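PDB 4LRL: HD domain protein from Enterococcus faecalis, which hydrolyses deoxynucleoside triphosphates, probably including dGTP, through a metal-binding HD domain and under allosteric control by bound nucleotides. Local coordinates for residues R41-N46 / D215-G220; D280-R285 / D342-F347. One frame throughout, in Å; residues are numbered along the deposited sequence.

Both segments of contact 1 precede those of contact 2 along the chain. The contact centres lie about 31 Å apart and their nearest atoms about 16 Å, so they do not touch, and they share no helix or strand. Contact 1 sets the turn between strands 33-42 and 46-52 against the end of helix 206-219, which also supplies the nickel ligand D207; it thus belongs to the metal-bearing HD part and reaches a second subunit. Contact 2 pairs helices 270-291 and 338-348 inside the HD associated region, where no other chain touches it. Each lies near bound nucleotide, with a dGTP about 10 Å from the P43 side chain and another about 12 Å from that of F347.

Contact 1: R41-N46 / D215-G220; sequences RDPVHN and DAYFTG
Y217 and F218, in the last turn of helix 206-219, pack on P43 and V44 without a polar bond between the segments. D215 turns its side chain from the loop and accepts hydrogen bonds from H85 and Y267. Y217 points its CB at the loop, and CG anti to the backbone N (chi1 -174°) lays the ring alongside P43 and V44. P43 CB comes to 3.5 Å from Y217 CE2, while the P43 carbonyl carbon sits over one ring face, offset toward the rim. V44 slides past Y217 in the opposite direction, V44 CG2 lying 3.9 Å from Y217 CB; its other methyl, CG1, lies over the centre of the H45 ring, 3.6 Å above the plane. P43 and V44 lie in the beta-hairpin turn joining strands 33-42 and 46-52, which an Asx motif shapes: H45 N donates to D42 OD2 at 2.9 Å and 165°. D42 OD1 meanwhile forms a salt bridge with R214. F218 crosses P43 at about a right angle, F218 CZ being 3.8 Å from P43 CG, and Y217 CD2 lies over one face of the F218 ring, offset toward its rim. Y217 stacks on Y217 of the second subunit, and F218 meets F218 of that subunit. T219 OG1 bonds back to D215 O at 2.8 Å, across the carbonyl plane from T219 N, before G220 leaves the helix with a positive phi (90°).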
ATOM      1  N   ARG C  41      13.517 -12.717  -6.901  1.00 42.39           N
ATOM      2  CA  ARG C  41      12.717 -11.826  -6.089  1.00 41.67           C
ATOM      3  C   ARG C  41      12.897 -10.389  -6.581  1.00 39.82           C
ATOM      4  O   ARG C  41      14.018  -9.930  -6.802  1.00 39.21           O
ATOM      5  CB  ARG C  41      13.100 -11.971  -4.619  1.00 42.74           C
ATOM      6  CG  ARG C  41      11.946 -11.767  -3.665  1.00 44.32           C
ATOM      7  CD  ARG C  41      10.831 -12.786  -3.897  1.00 48.28           C
ATOM      8  NE  ARG C  41       9.621 -12.403  -3.172  1.00 50.21           N
ATOM      9  CZ  ARG C  41       9.164 -13.015  -2.084  1.00 51.33           C
ATOM     10  NH1 ARG C  41       9.779 -14.082  -1.599  1.00 52.76           N
ATOM     11  NH2 ARG C  41       8.066 -12.571  -1.495  1.00 52.91           N
ATOM     12  N   ASP C  42      11.777  -9.705  -6.788  1.00 38.85           N
ATOM     13  CA  ASP C  42      11.774  -8.326  -7.225  1.00 37.13           C
ATOM     14  C   ASP C  42      10.711  -7.560  -6.453  1.00 36.72           C
ATOM     15  O   ASP C  42       9.555  -7.955  -6.427  1.00 36.66           O
ATOM     16  CB  ASP C  42      11.495  -8.241  -8.729  1.00 36.99           C
ATOM     17  CG  ASP C  42      11.552  -6.816  -9.249  1.00 36.20           C
ATOM     18  OD1 ASP C  42      12.617  -6.191  -9.154  1.00 36.75           O
ATOM     19  OD2 ASP C  42      10.533  -6.312  -9.758  1.00 38.83           O
ATOM     20  N   PRO C  43      11.096  -6.448  -5.815  1.00 36.14           N
ATOM     21  CA  PRO C  43      10.113  -5.743  -4.985  1.00 35.83           C
ATOM     22  C   PRO C  43       8.943  -5.154  -5.783  1.00 34.80           C
ATOM     23  O   PRO C  43       7.863  -4.930  -5.224  1.00 34.84           O
ATOM     24  CB  PRO C  43      10.941  -4.646  -4.308  1.00 35.52           C
ATOM     25  CG  PRO C  43      12.149  -4.482  -5.164  1.00 35.57           C
ATOM     26  CD  PRO C  43      12.428  -5.822  -5.765  1.00 35.79           C
ATOM     27  N   VAL C  44       9.148  -4.943  -7.079  1.00 33.53           N
ATOM     28  CA  VAL C  44       8.139  -4.315  -7.935  1.00 32.60           C
ATOM     29  C   VAL C  44       7.163  -5.322  -8.567  1.00 33.09           C
ATOM     30  O   VAL C  44       5.938  -5.177  -8.439  1.00 33.19           O
ATOM     31  CB  VAL C  44       8.815  -3.429  -9.015  1.00 31.82           C
ATOM     32  CG1 VAL C  44       7.797  -2.909 -10.038  1.00 31.78           C
ATOM     33  CG2 VAL C  44       9.555  -2.279  -8.354  1.00 30.59           C
ATOM     34  N   HIS C  45       7.708  -6.339  -9.238  1.00 33.15           N
ATOM     35  CA  HIS C  45       6.894  -7.344  -9.931  1.00 33.46           C
ATOM     36  C   HIS C  45       6.780  -8.641  -9.141  1.00 34.77           C
ATOM     37  O   HIS C  45       6.324  -9.661  -9.676  1.00 35.14           O
ATOM     38  CB  HIS C  45       7.441  -7.600 -11.344  1.00 32.94           C
ATOM     39  CG  HIS C  45       7.550  -6.357 -12.168  1.00 30.65           C
ATOM     40  ND1 HIS C  45       6.463  -5.565 -12.459  1.00 30.20           N
ATOM     41  CD2 HIS C  45       8.618  -5.751 -12.738  1.00 30.91           C
ATOM     42  CE1 HIS C  45       6.854  -4.526 -13.176  1.00 29.75           C
ATOM     43  NE2 HIS C  45       8.157  -4.616 -13.363  1.00 28.96           N
ATOM     44  N   ASN C  46       7.177  -8.571  -7.863  1.00 35.29           N
ATOM     45  CA  ASN C  46       7.227  -9.704  -6.946  0.50 36.81           C
ATOM     46  C   ASN C  46       8.243 -10.760  -7.377  1.00 37.38           C
ATOM     47  O   ASN C  46       9.152 -11.076  -6.606  1.00 37.88           O
ATOM     48  CB  ASN C  46       5.831 -10.269  -6.662  0.50 37.96           C
ATOM     49  CG  ASN C  46       4.862  -9.194  -6.185  0.50 38.33           C
ATOM     50  OD1 ASN C  46       5.088  -8.543  -5.161  0.50 38.81           O
ATOM     51  ND2 ASN C  46       3.792  -8.985  -6.942  0.50 39.09           N
ATOM     52  N   ASP C 215      10.660   3.417 -10.414  1.00 27.54           N
ATOM     53  CA  ASP C 215      11.088   4.718  -9.922  1.00 28.41           C
ATOM     54  C   ASP C 215      10.147   5.238  -8.825  1.00 29.15           C
ATOM     55  O   ASP C 215      10.611   5.787  -7.832  1.00 29.33           O
ATOM     56  CB  ASP C 215      11.228   5.719 -11.059  1.00 27.63           C
ATOM     57  CG  ASP C 215      12.319   5.331 -12.044  1.00 28.51           C
ATOM     58  OD1 ASP C 215      13.128   4.417 -11.740  1.00 29.08           O
ATOM     59  OD2 ASP C 215      12.365   5.935 -13.132  1.00 28.02           O
ATOM     60  N   ALA C 216       8.842   5.032  -9.002  1.00 29.45           N
ATOM     61  CA  ALA C 216       7.867   5.394  -7.981  1.00 30.54           C
ATOM     62  C   ALA C 216       8.065   4.569  -6.721  1.00 30.80           C
ATOM     63  O   ALA C 216       8.007   5.113  -5.610  1.00 31.27           O
ATOM     64  CB  ALA C 216       6.439   5.233  -8.500  1.00 30.45           C
ATOM     65  N   TYR C 217       8.308   3.266  -6.903  1.00 30.46           N
ATOM     66  CA  TYR C 217       8.448   2.349  -5.786  1.00 31.05           C
ATOM     67  C   TYR C 217       9.609   2.762  -4.888  1.00 31.60           C
ATOM     68  O   TYR C 217       9.473   2.773  -3.662  1.00 32.48           O
ATOM     69  CB  TYR C 217       8.613   0.894  -6.263  1.00 30.87           C
ATOM     70  CG  TYR C 217       8.611  -0.122  -5.127  1.00 31.39           C
ATOM     71  CD1 TYR C 217       7.423  -0.702  -4.682  1.00 33.03           C
ATOM     72  CD2 TYR C 217       9.800  -0.484  -4.483  1.00 31.98           C
ATOM     73  CE1 TYR C 217       7.413  -1.629  -3.619  1.00 33.27           C
ATOM     74  CE2 TYR C 217       9.810  -1.398  -3.434  1.00 33.04           C
ATOM     75  CZ  TYR C 217       8.611  -1.966  -2.999  1.00 34.47           C
ATOM     76  OH  TYR C 217       8.620  -2.869  -1.958  1.00 35.15           O
ATOM     77  N   PHE C 218      10.741   3.116  -5.496  1.00 38.59           N
ATOM     78  CA  PHE C 218      11.955   3.465  -4.732  1.00 39.00           C
ATOM     79  C   PHE C 218      12.020   4.912  -4.228  1.00 38.42           C
ATOM     80  O   PHE C 218      12.532   5.160  -3.138  1.00 38.88           O
ATOM     81  CB  PHE C 218      13.224   3.089  -5.506  1.00 38.33           C
ATOM     82  CG  PHE C 218      13.468   1.606  -5.558  1.00 40.49           C
ATOM     83  CD1 PHE C 218      12.964   0.837  -6.599  1.00 39.40           C
ATOM     84  CD2 PHE C 218      14.182   0.972  -4.552  1.00 42.82           C
ATOM     85  CE1 PHE C 218      13.174  -0.529  -6.646  1.00 40.24           C
ATOM     86  CE2 PHE C 218      14.397  -0.411  -4.602  1.00 45.03           C
ATOM     87  CZ  PHE C 218      13.882  -1.156  -5.650  1.00 42.68           C
ATOM     88  N   THR C 219      11.503   5.862  -4.999  1.00 37.23           N
ATOM     89  CA  THR C 219      11.449   7.238  -4.508  1.00 37.28           C
ATOM     90  C   THR C 219      10.446   7.380  -3.363  1.00 39.01           C
ATOM     91  O   THR C 219      10.617   8.231  -2.495  1.00 39.16           O
ATOM     92  CB  THR C 219      11.101   8.253  -5.614  1.00 36.16           C
ATOM     93  OG1 THR C 219       9.833   7.920  -6.180  1.00 36.59           O
ATOM     94  CG2 THR C 219      12.168   8.269  -6.704  1.00 33.64           C
ATOM     95  N   GLY C 220       9.413   6.535  -3.359  1.00 40.55           N
ATOM     96  CA  GLY C 220       8.358   6.593  -2.341  1.00 43.08           C
ATOM     97  C   GLY C 220       7.179   7.486  -2.705  1.00 44.39           C
ATOM     98  O   GLY C 220       6.359   7.801  -1.852  1.00 45.02           O
TER

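Contact 2: D280-R285 / D342-F347; sequences DHLLHR and DLAKRF
L282 and L343 meet where the backbones of the two segments are nearest, each pointing its CB at the opposing segment. The two side chains run past one another in opposite directions: L282 CD1 touches L343 CB at 3.9 Å, while L343 CD1 reaches on to the backbone, 3.7 Å from L282 N and equally near the carbonyl carbon of H281. The first torsions differ. L282 holds CG anti to its own N (chi1 171°), which carries CD1 onto the backbone of A344, 3.5 Å from A344 N; L343 instead has CG anti to the carbonyl carbon (chi1 -67°). The second methyl, L282 CD2, lies 4.2 Å from F347 CB, the two side chains crossing at about a right angle. This is plain apolar helix-helix packing within the HD associated region, a buried seam joined by carbon contacts alone. At its margins, H281 ND1 bonds to Y384 O and R285 forms a salt bridge with D337. The segments run roughly antiparallel, at 147°, their axes approaching to 9.2 Å, within helices 270-291 and 338-348. Helix 322-332 covers L282 through F329 and W332, and helix 142-149 packs against the far side of 280-285.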
ATOM      1  N   ASP C 280      28.295  17.765 -14.074  1.00 33.35           N
ATOM      2  CA  ASP C 280      28.603  18.128 -15.456  1.00 34.24           C
ATOM      3  C   ASP C 280      29.876  18.961 -15.495  1.00 34.88           C
ATOM      4  O   ASP C 280      30.810  18.661 -16.239  1.00 35.82           O
ATOM      5  CB  ASP C 280      27.418  18.875 -16.096  1.00 33.89           C
ATOM      6  CG  ASP C 280      27.686  19.299 -17.542  1.00 35.90           C
ATOM      7  OD1 ASP C 280      27.126  18.676 -18.459  1.00 37.59           O
ATOM      8  OD2 ASP C 280      28.448  20.260 -17.777  1.00 38.80           O
ATOM      9  N   HIS C 281      29.911  19.994 -14.663  1.00 34.55           N
ATOM     10  CA  HIS C 281      31.008  20.944 -14.666  1.00 34.84           C
ATOM     11  C   HIS C 281      32.282  20.346 -14.082  1.00 35.26           C
ATOM     12  O   HIS C 281      33.392  20.672 -14.518  1.00 36.01           O
ATOM     13  CB  HIS C 281      30.593  22.197 -13.913  1.00 34.64           C
ATOM     14  CG  HIS C 281      29.551  23.003 -14.621  1.00 34.69           C
ATOM     15  ND1 HIS C 281      28.929  24.086 -14.040  1.00 34.28           N
ATOM     16  CD2 HIS C 281      29.027  22.887 -15.867  1.00 34.48           C
ATOM     17  CE1 HIS C 281      28.080  24.616 -14.906  1.00 35.52           C
ATOM     18  NE2 HIS C 281      28.118  23.906 -16.021  1.00 34.29           N
ATOM     19  N   LEU C 282      32.105  19.466 -13.098  1.00 34.49           N
ATOM     20  CA  LEU C 282      33.195  18.693 -12.513  1.00 34.63           C
ATOM     21  C   LEU C 282      33.914  17.844 -13.555  1.00 35.47           C
ATOM     22  O   LEU C 282      35.135  17.851 -13.631  1.00 36.66           O
ATOM     23  CB  LEU C 282      32.651  17.801 -11.395  1.00 34.00           C
ATOM     24  CG  LEU C 282      33.546  16.732 -10.765  1.00 34.42           C
ATOM     25  CD1 LEU C 282      34.752  17.369 -10.119  1.00 32.23           C
ATOM     26  CD2 LEU C 282      32.729  15.901  -9.752  1.00 32.98           C
ATOM     27  N   LEU C 283      33.153  17.117 -14.362  1.00 35.19           N
ATOM     28  CA  LEU C 283      33.746  16.295 -15.402  1.00 36.29           C
ATOM     29  C   LEU C 283      34.363  17.178 -16.477  1.00 37.67           C
ATOM     30  O   LEU C 283      35.412  16.850 -17.039  1.00 38.76           O
ATOM     31  CB  LEU C 283      32.707  15.344 -16.012  1.00 35.80           C
ATOM     32  CG  LEU C 283      32.128  14.263 -15.088  1.00 34.24           C
ATOM     33  CD1 LEU C 283      30.952  13.599 -15.756  1.00 34.22           C
ATOM     34  CD2 LEU C 283      33.171  13.216 -14.694  1.00 35.78           C
ATOM     35  N   HIS C 284      33.708  18.301 -16.755  1.00 37.50           N
ATOM     36  CA  HIS C 284      34.209  19.218 -17.760  1.00 39.41           C
ATOM     37  C   HIS C 284      35.565  19.799 -17.349  1.00 40.01           C
ATOM     38  O   HIS C 284      36.482  19.878 -18.168  1.00 41.65           O
ATOM     39  CB  HIS C 284      33.204  20.332 -18.041  1.00 39.03           C
ATOM     40  CG  HIS C 284      33.574  21.182 -19.216  1.00 43.08           C
ATOM     41  ND1 HIS C 284      33.483  22.559 -19.200  1.00 45.66           N
ATOM     42  CD2 HIS C 284      34.074  20.850 -20.432  1.00 46.04           C
ATOM     43  CE1 HIS C 284      33.888  23.036 -20.364  1.00 46.97           C
ATOM     44  NE2 HIS C 284      34.253  22.020 -21.127  1.00 47.93           N
ATOM     45  N   ARG C 285      35.677  20.179 -16.075  1.00 39.00           N
ATOM     46  CA  ARG C 285      36.906  20.741 -15.524  1.00 39.32           C
ATOM     47  C   ARG C 285      38.043  19.743 -15.586  1.00 40.12           C
ATOM     48  O   ARG C 285      39.161  20.104 -15.926  1.00 41.47           O
ATOM     49  CB  ARG C 285      36.698  21.203 -14.073  1.00 38.12           C
ATOM     50  CG  ARG C 285      37.872  21.984 -13.468  1.00 38.59           C
ATOM     51  CD  ARG C 285      38.222  23.249 -14.271  1.00 38.35           C
ATOM     52  NE  ARG C 285      39.289  24.014 -13.626  1.00 39.95           N
ATOM     53  CZ  ARG C 285      39.888  25.081 -14.162  1.00 42.52           C
ATOM     54  NH1 ARG C 285      39.531  25.526 -15.364  1.00 43.66           N
ATOM     55  NH2 ARG C 285      40.852  25.706 -13.497  1.00 42.52           N
ATOM     56  N   ASP C 342      36.857  21.803  -5.287  1.00 40.93           N
ATOM     57  CA  ASP C 342      35.591  22.230  -4.712  1.00 39.90           C
ATOM     58  C   ASP C 342      34.370  21.545  -5.334  1.00 38.06           C
ATOM     59  O   ASP C 342      33.437  21.185  -4.618  1.00 37.14           O
ATOM     60  CB  ASP C 342      35.450  23.746  -4.838  1.00 40.54           C
ATOM     61  CG  ASP C 342      34.209  24.274  -4.143  1.00 40.83           C
ATOM     62  OD1 ASP C 342      34.120  24.165  -2.899  1.00 43.08           O
ATOM     63  OD2 ASP C 342      33.331  24.805  -4.843  1.00 40.75           O
ATOM     64  N   LEU C 343      34.371  21.385  -6.660  1.00 37.17           N
ATOM     65  CA  LEU C 343      33.260  20.717  -7.356  1.00 35.82           C
ATOM     66  C   LEU C 343      33.183  19.247  -6.945  1.00 35.75           C
ATOM     67  O   LEU C 343      32.101  18.707  -6.704  1.00 34.90           O
ATOM     68  CB  LEU C 343      33.387  20.839  -8.883  1.00 35.10           C
ATOM     69  CG  LEU C 343      33.235  22.219  -9.536  1.00 35.62           C
ATOM     70  CD1 LEU C 343      33.506  22.161 -11.049  1.00 35.45           C
ATOM     71  CD2 LEU C 343      31.863  22.830  -9.272  1.00 35.14           C
ATOM     72  N   ALA C 344      34.345  18.610  -6.850  1.00 36.74           N
ATOM     73  CA  ALA C 344      34.418  17.242  -6.367  1.00 37.08           C
ATOM     74  C   ALA C 344      33.819  17.147  -4.962  1.00 37.39           C
ATOM     75  O   ALA C 344      33.032  16.239  -4.694  1.00 36.81           O
ATOM     76  CB  ALA C 344      35.847  16.744  -6.388  1.00 37.84           C
ATOM     77  N   LYS C 345      34.173  18.095  -4.091  1.00 38.38           N
ATOM     78  CA  LYS C 345      33.622  18.142  -2.736  1.00 39.54           C
ATOM     79  C   LYS C 345      32.101  18.372  -2.778  1.00 38.69           C
ATOM     80  O   LYS C 345      31.345  17.700  -2.061  1.00 38.66           O
ATOM     81  CB  LYS C 345      34.328  19.199  -1.868  1.00 40.78           C
ATOM     82  CG  LYS C 345      33.969  19.099  -0.392  1.00 43.06           C
ATOM     83  CD  LYS C 345      35.018  19.743   0.524  1.00 47.59           C
ATOM     84  CE  LYS C 345      34.911  19.176   1.960  1.00 51.50           C
ATOM     85  NZ  LYS C 345      35.964  19.671   2.922  1.00 54.86           N
ATOM     86  N   ARG C 346      31.659  19.286  -3.641  1.00 37.67           N
ATOM     87  CA  ARG C 346      30.227  19.604  -3.744  1.00 37.04           C
ATOM     88  C   ARG C 346      29.382  18.415  -4.174  1.00 36.07           C
ATOM     89  O   ARG C 346      28.251  18.272  -3.712  1.00 35.96           O
ATOM     90  CB  ARG C 346      29.977  20.830  -4.632  1.00 36.37           C
ATOM     91  CG  ARG C 346      30.544  22.106  -4.012  1.00 38.71           C
ATOM     92  CD  ARG C 346      30.530  23.306  -4.958  1.00 39.73           C
ATOM     93  NE  ARG C 346      29.523  24.271  -4.533  1.00 42.21           N
ATOM     94  CZ  ARG C 346      29.782  25.421  -3.927  1.00 42.88           C
ATOM     95  NH1 ARG C 346      31.031  25.791  -3.682  1.00 47.08           N
ATOM     96  NH2 ARG C 346      28.785  26.218  -3.583  1.00 43.25           N
ATOM     97  N   PHE C 347      29.945  17.560  -5.028  1.00 35.69           N
ATOM     98  CA  PHE C 347      29.264  16.342  -5.466  1.00 35.25           C
ATOM     99  C   PHE C 347      29.294  15.211  -4.447  1.00 35.75           C
ATOM    100  O   PHE C 347      28.298  14.512  -4.264  1.00 36.16           O
ATOM    101  CB  PHE C 347      29.813  15.824  -6.800  1.00 35.01           C
ATOM    102  CG  PHE C 347      28.961  14.745  -7.411  1.00 35.27           C
ATOM    103  CD1 PHE C 347      27.836  15.073  -8.161  1.00 34.45           C
ATOM    104  CD2 PHE C 347      29.269  13.394  -7.218  1.00 36.15           C
ATOM    105  CE1 PHE C 347      27.037  14.071  -8.720  1.00 34.85           C
ATOM    106  CE2 PHE C 347      28.476  12.381  -7.774  1.00 34.39           C
ATOM    107  CZ  PHE C 347      27.362  12.716  -8.520  1.00 35.07           C
TER